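Local coordinates for nicotinate phosphoribosyltransferase (PDB 4HL7), which probably catalyses the ATP-dependent synthesis of nicotinate mononucleotide from nicotinate and phosphoribosyl diphosphate, a step in the making of NAD, at residues L16-A21 with R187-S192; Y22-M27 with S214-A219; L181-T186 with D197-L202; L353-A358 with Y368-I373. All coordinates share one frame; numbering follows the deposited sequence.

In the fold
From the N terminus the chain runs through 16-21 into helix 21-33, and both pieces wait a long way for their partners. Contact 3 opens at 181-186, on strand 181-183 of the parallel-stranded domain; the next residues, 187-192, close contact 1 onto the N-terminal loop, and only then does 197-202, on helix 192-205, close contact 3, so contacts 1 and 3 cross. Contact 2 closes at 214-219, just beyond strand 210-213; it crosses contact 1 and encloses contact 3. Contact 4 follows in series, linking the end of helix 351-354 to the approach of strand 372-380, which returns to the antiparallel sheet. Contacts 1, 3 and 4 touch one another, and contact 2 touches 1 and 3.

Contact 1 of 4, residues L16-A21 with R187-S192; sequences LLDLDA and RRRFSS
D18 and R189 form a bidentate, end-on salt bridge that fastens the loop before helix 21-33 to the loop between strand 181-183 and helix 192-205, the first leg of a beta-alpha-beta unit in the parallel-stranded domain. From CB, the R189 chain starts with CG wedged between the backbone N and the carbonyl carbon (chi1 63°), then runs extended through CD to NE. At CZ the guanidinium is covered on one face by S192 CB, 3.4 Å above its plane, and F218 packs at this end of the side chain, beside NH1. NH1 gives a nearly straight bond to the syn lone pair of D18 OD1 at 2.8 Å, and NH2 reaches D18 OD2 at 2.9 Å. Q195 OE1 also takes NH1, while N215 ND2 and R14 N hold the carboxylate, so both charged groups are fixed in rotation. D20 makes a second pair: R187 NH2 meets its OD2 at 2.7 Å, with the two flat groups nearly coplanar. E132 is a further partner of R187, and a bound sulfate lies about 6 Å from this side chain. A water takes R187 N at 3.1 Å and R187 NE at 3.2 Å, and donates to D20 OD2.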
# COMPACT_ATOMS: atom_id res chain seq x y z
N LEU A 16 -12.49 -1.15 12.10
CA LEU A 16 -11.65 -2.15 11.40
C LEU A 16 -11.82 -2.03 9.89
O LEU A 16 -11.26 -2.85 9.13
CB LEU A 16 -11.99 -3.59 11.88
CG LEU A 16 -11.41 -4.07 13.23
CD1 LEU A 16 -11.77 -5.53 13.47
CD2 LEU A 16 -9.89 -3.86 13.35
N LEU A 17 -12.58 -1.03 9.44
CA LEU A 17 -12.59 -0.67 8.00
C LEU A 17 -11.60 0.49 7.67
O LEU A 17 -11.35 0.81 6.47
CB LEU A 17 -14.03 -0.23 7.57
CG LEU A 17 -15.09 -1.36 7.58
CD1 LEU A 17 -16.40 -0.78 7.05
CD2 LEU A 17 -14.61 -2.53 6.72
N ASP A 18 -11.03 1.08 8.73
CA ASP A 18 -10.05 2.16 8.59
C ASP A 18 -8.69 1.63 8.22
O ASP A 18 -7.73 1.66 9.05
CB ASP A 18 -9.97 2.93 9.92
CG ASP A 18 -9.15 4.21 9.82
OD1 ASP A 18 -8.80 4.66 8.71
OD2 ASP A 18 -8.81 4.75 10.88
N LEU A 19 -8.59 1.12 6.99
CA LEU A 19 -7.42 0.46 6.47
C LEU A 19 -7.54 0.38 4.97
O LEU A 19 -8.64 0.69 4.43
CB LEU A 19 -7.24 -0.97 7.09
CG LEU A 19 -8.48 -1.85 7.36
CD1 LEU A 19 -9.16 -2.30 6.08
CD2 LEU A 19 -8.01 -3.08 8.17
N ASP A 20 -6.46 -0.05 4.28
CA ASP A 20 -6.56 -0.19 2.79
C ASP A 20 -7.46 -1.36 2.46
O ASP A 20 -7.26 -2.45 2.97
CB ASP A 20 -5.18 -0.40 2.19
CG ASP A 20 -4.32 0.90 2.18
OD1 ASP A 20 -4.88 2.03 2.31
OD2 ASP A 20 -3.09 0.76 1.99
N ALA A 21 -8.39 -1.14 1.53
CA ALA A 21 -9.40 -2.11 1.20
C ALA A 21 -8.78 -3.39 0.72
O ALA A 21 -9.33 -4.48 0.97
CB ALA A 21 -10.29 -1.52 0.11
N ARG A 187 -1.89 4.67 5.17
CA ARG A 187 -0.74 4.08 5.90
C ARG A 187 0.26 5.10 6.40
O ARG A 187 0.92 4.87 7.44
CB ARG A 187 0.00 3.03 5.06
CG ARG A 187 0.66 3.56 3.78
CD ARG A 187 1.15 2.41 2.91
NE ARG A 187 0.08 1.48 2.62
CZ ARG A 187 0.25 0.16 2.54
NH1 ARG A 187 1.46 -0.34 2.75
NH2 ARG A 187 -0.79 -0.66 2.30
N ARG A 188 0.33 6.26 5.74
CA ARG A 188 1.29 7.28 6.28
C ARG A 188 0.64 8.63 6.54
O ARG A 188 1.29 9.68 6.44
CB ARG A 188 2.57 7.41 5.43
CG ARG A 188 3.64 6.34 5.71
CD ARG A 188 4.65 6.32 4.54
NE ARG A 188 5.45 5.09 4.42
CZ ARG A 188 5.23 4.10 3.53
NH1 ARG A 188 4.18 4.13 2.68
NH2 ARG A 188 6.07 3.05 3.50
N ARG A 189 -0.62 8.60 6.93
CA ARG A 189 -1.31 9.86 7.22
C ARG A 189 -0.71 10.57 8.42
O ARG A 189 -0.17 9.92 9.34
CB ARG A 189 -2.80 9.66 7.47
CG ARG A 189 -3.13 8.78 8.71
CD ARG A 189 -4.49 8.17 8.48
NE ARG A 189 -4.87 7.41 9.67
CZ ARG A 189 -5.93 6.62 9.73
NH1 ARG A 189 -6.77 6.56 8.69
NH2 ARG A 189 -6.19 5.96 10.88
N PHE A 190 -0.83 11.89 8.46
CA PHE A 190 -0.41 12.63 9.64
C PHE A 190 -1.28 12.19 10.86
O PHE A 190 -0.76 12.02 11.97
CB PHE A 190 -0.62 14.14 9.41
CG PHE A 190 -0.19 15.01 10.57
CD1 PHE A 190 1.14 15.46 10.67
CD2 PHE A 190 -1.10 15.41 11.54
CE1 PHE A 190 1.54 16.23 11.74
CE2 PHE A 190 -0.70 16.20 12.63
CZ PHE A 190 0.62 16.61 12.72
N SER A 191 -2.59 12.00 10.61
CA SER A 191 -3.55 11.60 11.61
C SER A 191 -4.81 11.18 10.87
O SER A 191 -4.99 11.53 9.71
CB SER A 191 -3.84 12.75 12.61
OG SER A 191 -4.54 13.81 11.95
N SER A 192 -5.68 10.39 11.52
CA SER A 192 -6.95 10.02 10.87
C SER A 192 -7.83 11.28 10.62
O SER A 192 -8.58 11.33 9.61
CB SER A 192 -7.69 8.94 11.69
OG SER A 192 -7.95 9.40 13.00
O HOH W 1 -2.42 3.50 2.36

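Contact 2 of 4, residues Y22-M27 with S214-A219; sequences YKINMM and SNYHFA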
# COMPACT_ATOMS: atom_id res chain seq x y z
N TYR A 22 -7.64 -3.29 0.02
CA TYR A 22 -7.04 -4.52 -0.54
C TYR A 22 -6.57 -5.50 0.57
O TYR A 22 -6.34 -6.65 0.27
CB TYR A 22 -5.83 -4.20 -1.45
CG TYR A 22 -4.50 -3.98 -0.67
CD1 TYR A 22 -4.04 -2.71 -0.38
CD2 TYR A 22 -3.72 -5.08 -0.22
CE1 TYR A 22 -2.85 -2.49 0.32
CE2 TYR A 22 -2.54 -4.88 0.50
CZ TYR A 22 -2.11 -3.58 0.78
OH TYR A 22 -0.93 -3.37 1.49
N LYS A 23 -6.44 -5.04 1.83
CA LYS A 23 -6.05 -5.91 2.92
C LYS A 23 -7.17 -6.85 3.27
O LYS A 23 -6.95 -8.07 3.44
CB LYS A 23 -5.57 -5.09 4.16
CG LYS A 23 -4.32 -4.29 3.83
CD LYS A 23 -3.07 -4.74 4.56
CE LYS A 23 -2.45 -5.98 3.97
NZ LYS A 23 -1.18 -6.32 4.68
N ILE A 24 -8.38 -6.31 3.35
CA ILE A 24 -9.56 -7.16 3.56
C ILE A 24 -9.81 -8.04 2.35
O ILE A 24 -10.17 -9.24 2.47
CB ILE A 24 -10.83 -6.30 3.90
CG1 ILE A 24 -10.73 -5.85 5.39
CG2 ILE A 24 -12.14 -7.11 3.72
CD1 ILE A 24 -11.93 -5.00 5.87
N ASN A 25 -9.65 -7.46 1.16
CA ASN A 25 -9.87 -8.25 -0.01
C ASN A 25 -8.90 -9.44 -0.09
O ASN A 25 -9.33 -10.59 -0.31
CB ASN A 25 -9.81 -7.36 -1.25
CG ASN A 25 -10.85 -6.28 -1.22
OD1 ASN A 25 -11.81 -6.29 -0.39
ND2 ASN A 25 -10.67 -5.27 -2.11
N MSE A 26 -7.60 -9.19 0.13
CA MSE A 26 -6.61 -10.24 0.12
C MSE A 26 -6.88 -11.18 1.28
O MSE A 26 -6.68 -12.38 1.14
CB MSE A 26 -5.22 -9.60 0.21
CG MSE A 26 -4.15 -10.55 -0.14
SE MSE A 26 -2.56 -9.35 -0.32
CE MSE A 26 -2.85 -7.96 -1.12
N MSE A 27 -7.41 -10.68 2.39
CA MSE A 27 -7.76 -11.62 3.48
C MSE A 27 -8.78 -12.65 3.02
O MSE A 27 -8.74 -13.83 3.43
CB MSE A 27 -8.32 -10.80 4.66
CG MSE A 27 -8.54 -11.74 5.87
SE MSE A 27 -9.28 -10.57 7.29
CE MSE A 27 -9.66 -11.80 8.76
N SER A 214 -8.62 4.17 -1.23
CA SER A 214 -8.37 2.81 -0.76
C SER A 214 -8.94 2.54 0.63
O SER A 214 -9.03 1.40 1.02
CB SER A 214 -6.86 2.50 -0.76
OG SER A 214 -6.25 3.40 0.16
N ASN A 215 -9.33 3.59 1.38
CA ASN A 215 -9.78 3.41 2.73
C ASN A 215 -11.30 3.04 2.79
O ASN A 215 -12.13 3.85 2.41
CB ASN A 215 -9.47 4.69 3.51
CG ASN A 215 -9.71 4.54 5.00
OD1 ASN A 215 -10.83 4.27 5.43
ND2 ASN A 215 -8.65 4.66 5.79
N TYR A 216 -11.62 1.83 3.28
CA TYR A 216 -13.04 1.39 3.33
C TYR A 216 -13.86 2.32 4.24
O TYR A 216 -15.02 2.72 3.91
CB TYR A 216 -13.15 -0.07 3.87
CG TYR A 216 -13.23 -1.13 2.77
CD1 TYR A 216 -14.02 -0.93 1.65
CD2 TYR A 216 -12.52 -2.34 2.89
CE1 TYR A 216 -14.12 -1.91 0.63
CE2 TYR A 216 -12.60 -3.33 1.90
CZ TYR A 216 -13.44 -3.13 0.79
OH TYR A 216 -13.52 -4.10 -0.23
N HIS A 217 -13.31 2.62 5.40
CA HIS A 217 -14.03 3.48 6.37
C HIS A 217 -14.43 4.82 5.81
O HIS A 217 -15.59 5.29 6.00
CB HIS A 217 -13.18 3.67 7.63
CG HIS A 217 -13.88 4.47 8.71
ND1 HIS A 217 -14.59 3.90 9.68
CD2 HIS A 217 -13.97 5.84 8.91
CE1 HIS A 217 -15.11 4.85 10.48
NE2 HIS A 217 -14.71 6.03 10.03
N PHE A 218 -13.50 5.45 5.11
CA PHE A 218 -13.75 6.79 4.52
C PHE A 218 -14.50 6.66 3.19
O PHE A 218 -15.24 7.57 2.85
CB PHE A 218 -12.41 7.57 4.36
CG PHE A 218 -11.85 8.06 5.68
CD1 PHE A 218 -12.68 8.75 6.59
CD2 PHE A 218 -10.51 7.79 6.04
CE1 PHE A 218 -12.20 9.13 7.86
CE2 PHE A 218 -10.03 8.21 7.27
CZ PHE A 218 -10.86 8.86 8.19
N ALA A 219 -14.38 5.53 2.49
CA ALA A 219 -15.26 5.24 1.32
C ALA A 219 -16.72 5.25 1.80
O ALA A 219 -17.57 5.91 1.20
CB ALA A 219 -14.90 3.92 0.64
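Y216 reaches from the start of helix 216-222 to helix 21-33, where it meets I24 and N25. Its chi1 of -96° lies away from a staggered value, and this rotation sends the ring across the gap with its hydroxyl leading. The OH donates to N25 OD1 at 2.8 Å, arriving in the carbonyl plane on a lone pair of the amide oxygen. N25 has its CG anti to the carbonyl carbon (chi1 -60°), which carries OD1 round to the edge of the ring, and the amide is turned 72° from the ring plane. I24 completes the grip with its hydrocarbon: its CB lies 4.0 Å from Y216 CE2, close to the plane of the ring, while CD1, at the end of an extended branch, is 4.0 Å from Y216 CD2. The contact is thus made mostly along one edge of the tyrosine, and Y77, L78, A82 and P226 pack against the same side chain from other parts of the fold. One residue earlier, N215 OD1 accepts from F218 N at 2.9 Å, with the donor well above the carbonyl plane, and its ND2 is shared between T186 OG1 and D18 OD1. This is a classic asparagine N-cap, here opening helix 216-222 directly after strand 210-213.

Contact 3 of 4, residues L181-T186 with D197-L202; sequences LTEMGT and DVLACL
E183 and L199 face each other with CA atoms 7.9 Å apart, where strand 181-183 passes helix 192-205. The two belong to a beta-alpha-beta crossover: the strand leads through a loop into the helix, and the chain returns in strand 210-213, parallel and adjacent to the first in the six-stranded sheet. No hydrogen bond joins the two segments, so side chains alone make the contact. L181 and E183, two apart on the strand, both send their CB toward the helix, while T182 between them takes no part. L181 meets L202 methyl to methyl, CD2 to CD2 at 4.2 Å. E183 instead lays its aliphatic part across L199 at about a right angle, with CG 3.6 Å from L199 CD2 and CB 3.7 Å from that same methyl. F218 and F222 of helix 216-222 also pack on L199, and L353 of helix 351-354 touches E183. The acid therefore sits buried among hydrocarbon, and its polar end is looked after from elsewhere. A bend at chi2 (-83°) folds the carboxylate back toward the loop that follows the strand, where OE1 receives T213 OG1 and OE2 receives Q195 NE2. These bonds hold the carboxylate in place. Q195 NE2 also bonds T186 OG1, tying the start of the helix to the loop. The last grip is local: G185 N donates to E183 OE2 at 2.8 Å, coming from well above the carboxylate plane.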
# COMPACT_ATOMS: atom_id res chain seq x y z
N LEU A 181 -7.71 10.73 -9.70
CA LEU A 181 -6.98 10.64 -8.43
C LEU A 181 -7.58 9.49 -7.61
O LEU A 181 -8.81 9.40 -7.45
CB LEU A 181 -7.12 11.99 -7.66
CG LEU A 181 -6.38 12.14 -6.34
CD1 LEU A 181 -4.89 11.85 -6.54
CD2 LEU A 181 -6.51 13.55 -5.78
N THR A 182 -6.73 8.59 -7.13
CA THR A 182 -7.18 7.58 -6.18
C THR A 182 -6.47 7.85 -4.86
O THR A 182 -5.22 7.85 -4.78
CB THR A 182 -6.82 6.17 -6.65
OG1 THR A 182 -7.46 5.91 -7.92
CG2 THR A 182 -7.38 5.15 -5.64
N GLU A 183 -7.23 8.15 -3.83
CA GLU A 183 -6.56 8.50 -2.57
C GLU A 183 -6.04 7.23 -1.89
O GLU A 183 -6.76 6.28 -1.75
CB GLU A 183 -7.55 9.26 -1.69
CG GLU A 183 -6.91 9.86 -0.46
CD GLU A 183 -6.77 8.86 0.72
OE1 GLU A 183 -7.52 7.84 0.82
OE2 GLU A 183 -5.86 9.08 1.56
N MSE A 184 -4.78 7.24 -1.43
CA MSE A 184 -4.16 6.02 -0.91
C MSE A 184 -3.27 6.43 0.23
O MSE A 184 -2.22 5.84 0.43
CB MSE A 184 -3.32 5.23 -1.96
CG MSE A 184 -4.16 4.59 -3.02
SE MSE A 184 -2.83 3.57 -4.14
CE MSE A 184 -4.24 3.05 -5.31
N GLY A 185 -3.66 7.43 0.98
CA GLY A 185 -2.79 7.90 2.05
C GLY A 185 -3.11 7.46 3.46
O GLY A 185 -2.78 8.15 4.41
N THR A 186 -3.76 6.33 3.61
CA THR A 186 -4.04 5.87 4.97
C THR A 186 -2.75 5.50 5.78
O THR A 186 -2.59 5.87 6.96
CB THR A 186 -4.95 4.61 4.88
OG1 THR A 186 -6.22 4.96 4.32
CG2 THR A 186 -5.13 3.93 6.28
N ASP A 197 -10.32 15.11 6.82
CA ASP A 197 -10.54 16.46 6.27
C ASP A 197 -10.04 16.56 4.82
O ASP A 197 -10.61 17.29 4.00
CB ASP A 197 -9.78 17.48 7.08
CG ASP A 197 -10.42 17.75 8.43
OD1 ASP A 197 -11.57 17.35 8.64
OD2 ASP A 197 -9.72 18.30 9.30
N VAL A 198 -8.92 15.90 4.54
CA VAL A 198 -8.37 15.87 3.20
C VAL A 198 -9.33 15.24 2.22
O VAL A 198 -9.59 15.80 1.14
CB VAL A 198 -6.97 15.18 3.18
CG1 VAL A 198 -6.60 14.77 1.75
CG2 VAL A 198 -5.95 16.13 3.83
N LEU A 199 -9.92 14.12 2.60
CA LEU A 199 -10.88 13.47 1.73
C LEU A 199 -12.15 14.35 1.56
O LEU A 199 -12.66 14.49 0.45
CB LEU A 199 -11.22 12.02 2.24
CG LEU A 199 -10.13 10.99 1.90
CD1 LEU A 199 -10.39 9.71 2.67
CD2 LEU A 199 -10.26 10.68 0.42
N ALA A 200 -12.65 14.93 2.67
CA ALA A 200 -13.79 15.85 2.62
C ALA A 200 -13.53 16.99 1.62
O ALA A 200 -14.40 17.36 0.83
CB ALA A 200 -14.09 16.42 4.01
N CYS A 201 -12.31 17.53 1.63
CA CYS A 201 -11.98 18.66 0.78
C CYS A 201 -11.90 18.23 -0.71
O CYS A 201 -12.46 18.88 -1.60
CB CYS A 201 -10.67 19.25 1.27
SG CYS A 201 -9.90 20.50 0.21
N LEU A 202 -11.22 17.10 -0.98
CA LEU A 202 -11.18 16.55 -2.33
C LEU A 202 -12.57 16.32 -2.88
O LEU A 202 -12.87 16.69 -4.01
CB LEU A 202 -10.40 15.25 -2.36
CG LEU A 202 -8.93 15.34 -2.00
CD1 LEU A 202 -8.34 13.92 -1.86
CD2 LEU A 202 -8.11 16.23 -2.93

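Contact 4 of 4, residues L353-A358 with Y368-I373; sequences LTNDLA and YRPLSI
N355 and L357 lie beside P370 and Y368 with the two chains running in opposite directions, CA atoms 6.3 Å apart for N355 and P370 and 6.8 Å for L357 and Y368. Y368 is the meeting point. With its CG anti to the backbone N (chi1 178°), its ring extends to N355, where OH donates to OD1 at a short 2.5 Å, in the carbonyl plane and on a lone pair. The amide is turned 34° from the ring. L357 comes over one face: CD1 stands 3.7 Å from the centroid of the Y368 ring, 15° off the normal, a CH-pi contact, and W148 meets the same tyrosine edge-to-face. N355 also slides past P370 in the opposite direction, its backbone O 3.4 Å from P370 CG and its ND2 3.6 Å from P370 CB. Both N-H groups of that amide are used, one by R188 O and one by a water that in turn accepts from L371 N. Beyond N355 the loop turns at D356, whose OD2 takes A358 N at 2.8 Å in an Asx turn. S140 and R143 of helix 131-147 pack against N355 and Y368 respectively, so the contact lies between that helix, the end of helix 351-354 and the approach to strand 372-380, which pairs with strand 38-46 in the antiparallel sheet.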
# COMPACT_ATOMS: atom_id res chain seq x y z
N LEU A 353 -0.83 13.66 -0.30
CA LEU A 353 -2.18 14.08 0.12
C LEU A 353 -2.35 14.22 1.64
O LEU A 353 -2.84 15.27 2.09
CB LEU A 353 -3.31 13.15 -0.45
CG LEU A 353 -3.51 13.19 -1.98
CD1 LEU A 353 -4.55 12.15 -2.40
CD2 LEU A 353 -3.91 14.61 -2.43
N THR A 354 -2.02 13.15 2.39
CA THR A 354 -2.40 13.03 3.82
C THR A 354 -1.30 13.32 4.82
O THR A 354 -1.52 13.24 6.06
CB THR A 354 -2.97 11.62 4.12
OG1 THR A 354 -1.95 10.64 3.89
CG2 THR A 354 -4.21 11.32 3.27
N ASN A 355 -0.12 13.70 4.33
CA ASN A 355 0.96 14.03 5.25
C ASN A 355 1.95 15.01 4.64
O ASN A 355 3.15 14.72 4.52
CB ASN A 355 1.69 12.73 5.65
CG ASN A 355 2.38 12.86 7.00
OD1 ASN A 355 2.61 13.95 7.50
ND2 ASN A 355 2.72 11.74 7.59
N ASP A 356 1.45 16.18 4.30
CA ASP A 356 2.26 17.19 3.65
C ASP A 356 1.97 18.53 4.35
O ASP A 356 0.84 19.02 4.32
CB ASP A 356 1.93 17.27 2.15
CG ASP A 356 2.80 18.35 1.42
OD1 ASP A 356 2.66 18.54 0.18
OD2 ASP A 356 3.63 18.96 2.13
N LEU A 357 2.99 19.10 4.99
CA LEU A 357 2.84 20.39 5.70
C LEU A 357 3.70 21.45 5.01
O LEU A 357 3.99 22.51 5.57
CB LEU A 357 3.27 20.28 7.19
CG LEU A 357 2.42 19.29 8.00
CD1 LEU A 357 2.84 19.30 9.46
CD2 LEU A 357 0.98 19.72 7.86
N ALA A 358 4.07 21.15 3.77
CA ALA A 358 4.84 22.07 2.95
C ALA A 358 6.10 22.55 3.72
O ALA A 358 6.40 23.72 3.73
CB ALA A 358 3.97 23.25 2.49
N TYR A 368 9.33 20.05 8.89
CA TYR A 368 8.53 18.86 9.04
C TYR A 368 8.79 17.92 7.88
O TYR A 368 8.80 18.35 6.74
CB TYR A 368 7.05 19.19 9.06
CG TYR A 368 6.24 17.94 9.17
CD1 TYR A 368 6.14 17.27 10.41
CD2 TYR A 368 5.63 17.37 8.03
CE1 TYR A 368 5.43 16.06 10.51
CE2 TYR A 368 4.93 16.16 8.13
CZ TYR A 368 4.84 15.52 9.37
OH TYR A 368 4.15 14.34 9.47
N ARG A 369 8.95 16.61 8.17
CA ARG A 369 8.93 15.55 7.14
C ARG A 369 8.09 14.38 7.76
O ARG A 369 8.10 14.21 8.97
CB ARG A 369 10.36 15.06 6.83
CG ARG A 369 11.18 16.01 5.91
CD ARG A 369 12.69 15.88 6.14
N PRO A 370 7.37 13.63 6.93
CA PRO A 370 6.66 12.43 7.43
C PRO A 370 7.63 11.45 8.05
O PRO A 370 8.83 11.47 7.72
CB PRO A 370 6.06 11.80 6.15
CG PRO A 370 5.94 12.94 5.20
CD PRO A 370 7.09 13.88 5.50
N LEU A 371 7.12 10.55 8.91
CA LEU A 371 7.94 9.49 9.51
C LEU A 371 8.33 8.53 8.42
O LEU A 371 7.52 8.14 7.59
CB LEU A 371 7.14 8.74 10.59
CG LEU A 371 7.88 7.66 11.41
CD1 LEU A 371 9.41 7.74 11.24
CD2 LEU A 371 7.51 7.78 12.88
N SER A 372 9.58 8.11 8.45
CA SER A 372 10.12 7.14 7.50
C SER A 372 9.76 5.78 8.06
O SER A 372 10.20 5.43 9.19
CB SER A 372 11.66 7.26 7.50
OG SER A 372 12.05 8.59 7.83
N ILE A 373 8.96 5.04 7.33
CA ILE A 373 8.53 3.72 7.84
C ILE A 373 8.28 2.74 6.72
O ILE A 373 7.61 3.04 5.72
CB ILE A 373 7.31 3.78 8.79
CG1 ILE A 373 6.92 2.39 9.25
CG2 ILE A 373 6.09 4.40 8.14
CD1 ILE A 373 5.95 2.39 10.42
O HOH W 2 4.41 10.95 10.02
O HOH W 3 6.15 18.72 4.77